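Side-chain contact in amidase (Bacillus anthracis, PDB 5EWQ), which probably hydrolyses carboxylic amides to the free acid and ammonia: residues A[435-438]-A[439-443]. Residues are numbered along the deposited sequence; the frame is centred on the assembly and turned at random.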
loop_
_atom_site.group_PDB
_atom_site.type_symbol
_atom_site.label_atom_id
_atom_site.label_comp_id
_atom_site.label_asym_id
_atom_site.label_seq_id
_atom_site.Cartn_x
_atom_site.Cartn_y
_atom_site.Cartn_z
ATOM N N GLU A 435 23.564 9.483 4.927
ATOM C CA GLU A 435 23.461 8.556 6.048
ATOM C C GLU A 435 23.259 7.124 5.561
ATOM O O GLU A 435 23.824 6.183 6.116
ATOM C CB GLU A 435 22.314 8.963 6.976
ATOM C CG GLU A 435 22.123 8.045 8.174
ATOM C CD GLU A 435 23.309 8.062 9.120
ATOM O OE1 GLU A 435 23.309 8.886 10.058
ATOM O OE2 GLU A 435 24.238 7.250 8.930
ATOM N N LEU A 436 22.449 6.971 4.518
ATOM C CA LEU A 436 22.173 5.657 3.947
ATOM C C LEU A 436 23.382 5.116 3.192
ATOM O O LEU A 436 23.792 3.975 3.399
ATOM C CB LEU A 436 20.957 5.722 3.019
ATOM C CG LEU A 436 19.606 5.331 3.625
ATOM C CD1 LEU A 436 19.348 6.072 4.926
ATOM C CD2 LEU A 436 18.484 5.590 2.632
ATOM N N ASN A 437 23.954 5.943 2.322
ATOM C CA ASN A 437 25.117 5.547 1.532
ATOM C C ASN A 437 26.336 5.245 2.396
ATOM O O ASN A 437 27.258 4.554 1.960
ATOM C CB ASN A 437 25.465 6.634 0.515
ATOM C CG ASN A 437 24.416 6.774 -0.567
ATOM O OD1 ASN A 437 23.779 5.796 -0.962
ATOM N ND2 ASN A 437 24.229 7.995 -1.055
ATOM N N LYS A 438 26.334 5.769 3.619
ATOM C CA LYS A 438 27.408 5.517 4.573
ATOM C C LYS A 438 27.543 4.025 4.859
ATOM O O LYS A 438 28.641 3.522 5.097
ATOM C CB LYS A 438 27.155 6.285 5.875
ATOM C CG LYS A 438 28.203 6.057 6.953
ATOM C CD LYS A 438 27.823 6.754 8.249
ATOM C CE LYS A 438 28.834 6.467 9.346
ATOM N NZ LYS A 438 28.455 7.116 10.633
ATOM N N TYR A 439 26.418 3.319 4.823
ATOM C CA TYR A 439 26.410 1.883 5.070
ATOM C C TYR A 439 26.194 1.096 3.781
ATOM O O TYR A 439 26.835 0.071 3.559
ATOM C CB TYR A 439 25.331 1.525 6.094
ATOM C CG TYR A 439 25.452 2.289 7.394
ATOM C CD1 TYR A 439 26.408 1.942 8.339
ATOM C CD2 TYR A 439 24.608 3.356 7.676
ATOM C CE1 TYR A 439 26.523 2.638 9.528
ATOM C CE2 TYR A 439 24.715 4.056 8.863
ATOM C CZ TYR A 439 25.675 3.694 9.784
ATOM O OH TYR A 439 25.784 4.389 10.967
ATOM N N LEU A 440 25.295 1.586 2.932
ATOM C CA LEU A 440 24.942 0.886 1.698
ATOM C C LEU A 440 26.067 0.906 0.665
ATOM O O LEU A 440 26.557 -0.146 0.252
ATOM C CB LEU A 440 23.673 1.488 1.087
ATOM C CG LEU A 440 22.323 0.950 1.573
ATOM C CD1 LEU A 440 22.034 1.363 3.006
ATOM C CD2 LEU A 440 21.203 1.404 0.650
ATOM N N VAL A 441 26.473 2.099 0.246
ATOM C CA VAL A 441 27.484 2.236 -0.798
ATOM C C VAL A 441 28.905 2.202 -0.239
ATOM O O VAL A 441 29.762 1.475 -0.745
ATOM C CB VAL A 441 27.293 3.543 -1.594
ATOM C CG1 VAL A 441 28.401 3.709 -2.623
ATOM C CG2 VAL A 441 25.928 3.559 -2.264
ATOM N N GLU A 442 29.145 2.987 0.806
ATOM C CA GLU A 442 30.478 3.114 1.388
ATOM C C GLU A 442 30.994 1.803 1.976
ATOM O O GLU A 442 32.114 1.385 1.685
ATOM C CB GLU A 442 30.482 4.201 2.465
ATOM C CG GLU A 442 31.778 4.287 3.255
ATOM C CD GLU A 442 31.796 5.457 4.217
ATOM O OE1 GLU A 442 31.310 6.545 3.842
ATOM O OE2 GLU A 442 32.293 5.290 5.352
ATOM N N LYS A 443 30.175 1.157 2.799
ATOM C CA LYS A 443 30.589 -0.074 3.464
ATOM C C LYS A 443 30.146 -1.316 2.692
ATOM O O LYS A 443 30.266 -2.439 3.182
ATOM C CB LYS A 443 30.047 -0.107 4.895
ATOM C CG LYS A 443 30.612 1.001 5.773
ATOM C CD LYS A 443 30.073 0.941 7.193
ATOM C CE LYS A 443 30.648 2.068 8.040
ATOM N NZ LYS A 443 30.138 2.043 9.439
#
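Glu442 N reaches back to Asn437 O at 2.7 Å, almost straight along the C=O axis; the donor lies five positions after the acceptor, as in a pi-helical turn. Val441 N also approaches Asn437 O, but at 126° the N-H makes a weak bond. One residue earlier, Leu436 O takes two donors: Leu440 N, at 2.9 Å and in the carbonyl plane, and Tyr439 N, 3.1 Å away and well above that plane. The side chains pack around this backbone framework. Lys438, extended along its whole length (chi1 178°), runs alongside Tyr439, its CB and CD over one face of the ring. Glu435 bends at chi2 and points the same way, so that OE2 lies beside Tyr439 CE2, obliquely to the ring, carboxylate and ring planes only 14° apart. Asn437 and Val441 lie side by side, with Val441 CG2 near Asn437 OD1, whose hydrogen bond is to Tyr464 OH. Leu436 and Leu440 are buried, Leu436 against Leu458 and both against Tyr464. The i-to-i+5 bond marks a widened, pi-like turn at the C-terminal end region of helix 418-437, at the periphery of the amidase fold, leading into the loop before strand 447-451.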